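Long-range contacts in AlyGC (Glaciecola chathamensis, PDB 5GKD), which cleaves alginate as a lyase of polysaccharide lyase family 6, probably by beta-elimination on a calcium-containing parallel beta-helix: residues V126-R131 and M150-T155; R131-D136 and N162-D167. One frame throughout, in Å; residues are numbered along the deposited sequence.

Both contacts lie in the N-terminal beta-helix, about 9 Å apart between centres. Their segments alternate along the chain: 126-131, 131-136, 150-155, then 162-167, so that Arg131 ends the first segment of interaction 1 and begins that of interaction 2. Each contact sets one coil of the solenoid on the next, interaction 1 through strands 124-128 and 150-152, interaction 2 through strands 134-141 and 165-167. Those strands belong to two different walls, and the chain turns from one wall to the other through Gly130 to Asn133. His164 of interaction 2 packs against Val128 and Gly130 and so joins the two contacts, which build the same beta-helix at consecutive coils.

Interaction 1 (V126-R131 and M150-T155); sequences VMVYGR and MAVRLT. With PO4 (phosphate ion), chain G.
The ring of Tyr129 and the guanidinium of Arg153 stand steeply to each other, their planes 73° apart, and both turn an edge to the same phosphate ion. Phosphate O1 lies in the plane of the tyrosine ring and takes a hydrogen bond from Tyr129 OH at 2.8 Å. At the guanidinium edge, Arg153 NE reaches the same O1 at 3.0 Å, while Arg153 NH2 bonds to phosphate O4 at 2.6 Å; one face of this group carries the methyl CG2 of Thr155. With CG anti to the carbonyl carbon (chi1 -73°), Arg153 sets this atom 3.5 Å from Tyr129 CE2, and bends at chi2 and chi3 (-100°) then turn the guanidinium to the phosphate. Met127, also bent, brings its CE to within 3.3 Å of Arg153 CG and rests its sulfur on the methyl of Ala151. Arg94 adds a third side chain to the anion, which probably came from the crystallisation liquor.

Behind this group the backbones run parallel, and Ala151 bonds to both neighbours of Met127: its N gives to Val126 O and its O accepts from Val128 N. Arg153 N then gives to Val128 O at 2.9 Å, extending the pairing one residue past strand 150-152. On the other face Met150 is extended, so that its CE lies 3.7 Å from Val128 CG2 and also meets Val126 CG1, in an apolar layer with Val152, Phe135 and Ile166. Parallel pairing in register between successive coils, with apolar residues turned inward, is characteristic of parallel beta-helices; here it fits the right-handed helix of the pectate lyase-like clan.

Interaction 2 (R131-D136 and N162-D167); sequences RHNRFD and NHHRID
Arg134 and Arg165 run out together, their guanidinium groups stacked at 4.1 Å between centres and 11° between planes. Both chains are extended from CG to NE and leave with CG anti to the backbone N (chi1 near 180° in both), which carries the flat groups out in step. Arg134 grips Asp167 side-on: NE gives to OD1 at 2.9 Å, on its syn lone pair, and NH2 gives to OD2 at 3.0 Å, also from the syn side. Asp167 CG stands between its backbone N and carbonyl carbon (chi1 67°), which brings the carboxylate to Arg134. Asp136 OD2, bonded to Thr107 OG1, lies over the guanidinium face turned away from Arg165, offset toward the rim. Arg165 NE to Asp167 OD1 and Arg134 NE to Asp136 OD1, each 3.2 Å, are charge pairs well out of the guanidinium planes, with no N-H aimed at the oxygen. Acids and bases thus alternate, Glu202, Arg165, Asp167, Arg134, Asp136, Arg105, which probably offsets the closeness of the two arginines.

At the preceding corner the His164 ring lies alongside the Asn133 amide, nearly parallel to it; Ser104 N bonding to OD1 and Ala101 O to ND2 hold that amide flat. Asn133 N lies in the ring plane at His164 ND1, which accepts at 3.0 Å. Asn162 OD1 takes His164 N in an Asx turn, and Asn162 CB packs on one imidazole face. Asn162 O accepts from His132 N at 2.7 Å and lies over one face of the His132 ring, which is offset so far from that of His163 that little of either faces the other.

Beyond the corner, strands 134-136 and 165-167 pair in parallel, and Phe135 and Ile166 turn inward onto Met150 of strand 150-152. Strand 134-141 continues the wall to strand 105-112, strand 165-167 to strand 200-207.

Interaction 1 (V126-R131 and M150-T155)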
# COMPACT_ATOMS: atom_id res chain seq x y z
N VAL A 126 13.35 -19.10 14.28
CA VAL A 126 13.76 -19.86 15.46
C VAL A 126 14.19 -18.88 16.55
O VAL A 126 15.05 -18.03 16.31
CB VAL A 126 14.91 -20.83 15.13
CG1 VAL A 126 15.24 -21.69 16.33
CG2 VAL A 126 14.55 -21.70 13.91
N MET A 127 13.63 -19.03 17.75
CA MET A 127 14.01 -18.24 18.92
C MET A 127 14.33 -19.17 20.07
O MET A 127 13.48 -19.97 20.47
CB MET A 127 12.90 -17.27 19.35
CG MET A 127 12.58 -16.24 18.30
SD MET A 127 13.86 -15.00 18.05
CE MET A 127 13.61 -13.99 19.43
N VAL A 128 15.55 -19.06 20.61
CA VAL A 128 16.02 -19.93 21.68
C VAL A 128 15.93 -19.17 23.00
O VAL A 128 16.40 -18.03 23.10
CB VAL A 128 17.45 -20.43 21.43
CG1 VAL A 128 17.75 -21.64 22.31
CG2 VAL A 128 17.63 -20.80 19.98
N TYR A 129 15.34 -19.80 24.01
CA TYR A 129 15.33 -19.28 25.38
C TYR A 129 15.87 -20.36 26.31
O TYR A 129 16.22 -21.46 25.88
CB TYR A 129 13.92 -18.86 25.83
CG TYR A 129 13.23 -17.86 24.93
CD1 TYR A 129 12.65 -18.24 23.73
CD2 TYR A 129 13.16 -16.53 25.29
CE1 TYR A 129 12.03 -17.32 22.92
CE2 TYR A 129 12.54 -15.61 24.49
CZ TYR A 129 11.98 -16.00 23.31
OH TYR A 129 11.36 -15.06 22.52
N GLY A 130 15.93 -20.05 27.61
CA GLY A 130 16.32 -21.08 28.55
C GLY A 130 17.81 -21.38 28.48
O GLY A 130 18.63 -20.53 28.12
N ARG A 131 18.17 -22.63 28.83
CA ARG A 131 19.57 -23.02 28.94
C ARG A 131 19.76 -24.44 28.43
O ARG A 131 18.87 -25.29 28.54
CB ARG A 131 20.07 -22.94 30.40
CG ARG A 131 20.19 -21.54 30.95
CD ARG A 131 20.82 -21.51 32.35
NE ARG A 131 20.94 -20.14 32.83
CZ ARG A 131 21.18 -19.80 34.09
NH1 ARG A 131 21.31 -20.73 35.03
NH2 ARG A 131 21.25 -18.52 34.43
N MET A 150 17.17 -16.74 12.86
CA MET A 150 17.33 -17.44 14.13
C MET A 150 18.02 -16.54 15.13
O MET A 150 19.02 -15.89 14.79
CB MET A 150 18.14 -18.71 13.97
CG MET A 150 18.40 -19.41 15.29
SD MET A 150 19.16 -21.00 15.04
CE MET A 150 19.06 -21.67 16.70
N ALA A 151 17.52 -16.52 16.36
CA ALA A 151 18.11 -15.72 17.41
C ALA A 151 18.13 -16.49 18.72
O ALA A 151 17.32 -17.39 18.95
CB ALA A 151 17.36 -14.39 17.57
N VAL A 152 19.09 -16.14 19.57
CA VAL A 152 19.14 -16.56 20.97
C VAL A 152 18.74 -15.35 21.80
O VAL A 152 19.39 -14.30 21.71
CB VAL A 152 20.55 -17.03 21.37
CG1 VAL A 152 20.66 -17.15 22.87
CG2 VAL A 152 20.89 -18.33 20.69
N ARG A 153 17.69 -15.47 22.59
CA ARG A 153 17.22 -14.38 23.44
C ARG A 153 17.86 -14.46 24.81
O ARG A 153 18.11 -15.54 25.34
CB ARG A 153 15.70 -14.42 23.64
CG ARG A 153 14.88 -14.02 22.47
CD ARG A 153 14.95 -12.53 22.21
NE ARG A 153 13.82 -11.76 22.72
CZ ARG A 153 13.92 -10.47 23.03
NH1 ARG A 153 15.10 -9.86 22.94
NH2 ARG A 153 12.87 -9.79 23.47
N LEU A 154 18.04 -13.30 25.43
CA LEU A 154 18.73 -13.21 26.71
C LEU A 154 17.94 -12.36 27.70
O LEU A 154 18.52 -11.72 28.57
CB LEU A 154 20.12 -12.62 26.50
CG LEU A 154 20.98 -13.46 25.57
CD1 LEU A 154 22.23 -12.67 25.24
CD2 LEU A 154 21.30 -14.78 26.22
N THR A 155 16.62 -12.35 27.57
CA THR A 155 15.87 -11.29 28.20
C THR A 155 15.79 -11.44 29.70
O THR A 155 15.60 -10.44 30.39
CB THR A 155 14.48 -11.19 27.55
OG1 THR A 155 13.89 -12.48 27.47
CG2 THR A 155 14.63 -10.66 26.16
P PO4 G . 9.96 -11.55 23.14
O1 PO4 G . 11.06 -12.46 23.64
O2 PO4 G . 8.64 -11.84 23.81
O3 PO4 G . 9.86 -11.73 21.64
O4 PO4 G . 10.31 -10.11 23.45

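Interaction 2 (R131-D136 and N162-D167)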
# COMPACT_ATOMS: atom_id res chain seq x y z
N ARG A 131 18.17 -22.63 28.83
CA ARG A 131 19.57 -23.02 28.94
C ARG A 131 19.76 -24.44 28.43
O ARG A 131 18.87 -25.29 28.54
CB ARG A 131 20.07 -22.94 30.40
CG ARG A 131 20.19 -21.54 30.95
CD ARG A 131 20.82 -21.51 32.35
NE ARG A 131 20.94 -20.14 32.83
CZ ARG A 131 21.18 -19.80 34.09
NH1 ARG A 131 21.31 -20.73 35.03
NH2 ARG A 131 21.25 -18.52 34.43
N HIS A 132 20.95 -24.69 27.90
CA HIS A 132 21.38 -26.04 27.50
C HIS A 132 20.48 -26.65 26.43
O HIS A 132 20.25 -27.85 26.41
CB HIS A 132 21.49 -26.95 28.71
CG HIS A 132 22.46 -26.47 29.73
ND1 HIS A 132 23.82 -26.47 29.51
CD2 HIS A 132 22.28 -25.92 30.96
CE1 HIS A 132 24.43 -25.97 30.58
NE2 HIS A 132 23.51 -25.62 31.46
N ASN A 133 19.99 -25.83 25.52
CA ASN A 133 19.27 -26.34 24.37
C ASN A 133 20.22 -26.60 23.20
O ASN A 133 21.36 -26.13 23.17
CB ASN A 133 18.16 -25.37 23.98
CG ASN A 133 17.08 -25.32 25.04
OD1 ASN A 133 16.76 -26.35 25.63
ND2 ASN A 133 16.52 -24.14 25.30
N ARG A 134 19.71 -27.34 22.22
CA ARG A 134 20.47 -27.66 21.02
C ARG A 134 19.58 -27.52 19.80
O ARG A 134 18.44 -27.99 19.79
CB ARG A 134 21.06 -29.07 21.09
CG ARG A 134 21.99 -29.38 19.93
CD ARG A 134 22.67 -30.73 20.08
NE ARG A 134 23.39 -31.09 18.88
CZ ARG A 134 23.82 -32.30 18.59
NH1 ARG A 134 23.60 -33.30 19.44
NH2 ARG A 134 24.46 -32.53 17.45
N PHE A 135 20.11 -26.88 18.77
CA PHE A 135 19.43 -26.75 17.48
C PHE A 135 20.41 -27.22 16.40
O PHE A 135 21.34 -26.49 16.03
CB PHE A 135 18.98 -25.31 17.27
CG PHE A 135 18.19 -25.09 16.02
CD1 PHE A 135 16.80 -25.24 16.02
CD2 PHE A 135 18.82 -24.69 14.85
CE1 PHE A 135 16.07 -25.03 14.86
CE2 PHE A 135 18.09 -24.46 13.70
CZ PHE A 135 16.72 -24.63 13.71
N ASP A 136 20.21 -28.44 15.90
CA ASP A 136 21.20 -29.11 15.07
C ASP A 136 20.58 -29.87 13.90
O ASP A 136 19.44 -30.33 13.98
CB ASP A 136 22.04 -30.09 15.90
CG ASP A 136 21.22 -31.28 16.35
OD1 ASP A 136 20.54 -31.15 17.38
OD2 ASP A 136 21.22 -32.33 15.67
N ASN A 162 23.68 -19.68 28.80
CA ASN A 162 22.87 -20.79 28.34
C ASN A 162 23.68 -21.99 27.88
O ASN A 162 23.20 -23.12 27.99
CB ASN A 162 21.94 -20.34 27.20
CG ASN A 162 22.67 -19.47 26.15
OD1 ASN A 162 23.50 -19.97 25.39
ND2 ASN A 162 22.35 -18.18 26.12
N HIS A 163 24.87 -21.78 27.33
CA HIS A 163 25.64 -22.86 26.70
C HIS A 163 24.85 -23.55 25.60
O HIS A 163 25.05 -24.74 25.35
CB HIS A 163 26.13 -23.88 27.74
CG HIS A 163 27.07 -23.30 28.74
ND1 HIS A 163 28.41 -23.12 28.48
CD2 HIS A 163 26.86 -22.78 29.97
CE1 HIS A 163 28.99 -22.55 29.53
NE2 HIS A 163 28.06 -22.34 30.44
N HIS A 164 23.95 -22.82 24.94
CA HIS A 164 23.22 -23.38 23.82
C HIS A 164 24.20 -23.83 22.74
O HIS A 164 25.27 -23.24 22.56
CB HIS A 164 22.25 -22.36 23.22
CG HIS A 164 21.08 -22.02 24.10
ND1 HIS A 164 20.43 -22.96 24.88
CD2 HIS A 164 20.44 -20.85 24.32
CE1 HIS A 164 19.44 -22.38 25.53
NE2 HIS A 164 19.43 -21.09 25.22
N ARG A 165 23.84 -24.89 22.03
CA ARG A 165 24.66 -25.43 20.95
C ARG A 165 23.89 -25.38 19.63
O ARG A 165 22.79 -25.94 19.52
CB ARG A 165 25.09 -26.86 21.28
CG ARG A 165 25.97 -27.46 20.21
CD ARG A 165 26.44 -28.88 20.52
NE ARG A 165 27.24 -29.39 19.41
CZ ARG A 165 27.48 -30.67 19.16
NH1 ARG A 165 26.99 -31.61 19.95
NH2 ARG A 165 28.21 -30.99 18.11
N ILE A 166 24.47 -24.72 18.64
CA ILE A 166 23.86 -24.54 17.32
C ILE A 166 24.83 -25.11 16.29
O ILE A 166 25.85 -24.48 15.99
CB ILE A 166 23.52 -23.07 17.04
CG1 ILE A 166 22.60 -22.54 18.15
CG2 ILE A 166 22.96 -22.91 15.63
CD1 ILE A 166 22.47 -21.03 18.19
N ASP A 167 24.53 -26.29 15.77
CA ASP A 167 25.57 -27.01 15.04
C ASP A 167 24.98 -27.79 13.87
O ASP A 167 23.83 -28.23 13.91
CB ASP A 167 26.34 -27.97 15.96
CG ASP A 167 25.48 -29.12 16.46
OD1 ASP A 167 24.78 -28.92 17.47
OD2 ASP A 167 25.50 -30.21 15.87
O HOH W 1 24.73 -27.53 27.22
O HOH W 2 23.33 -27.16 24.87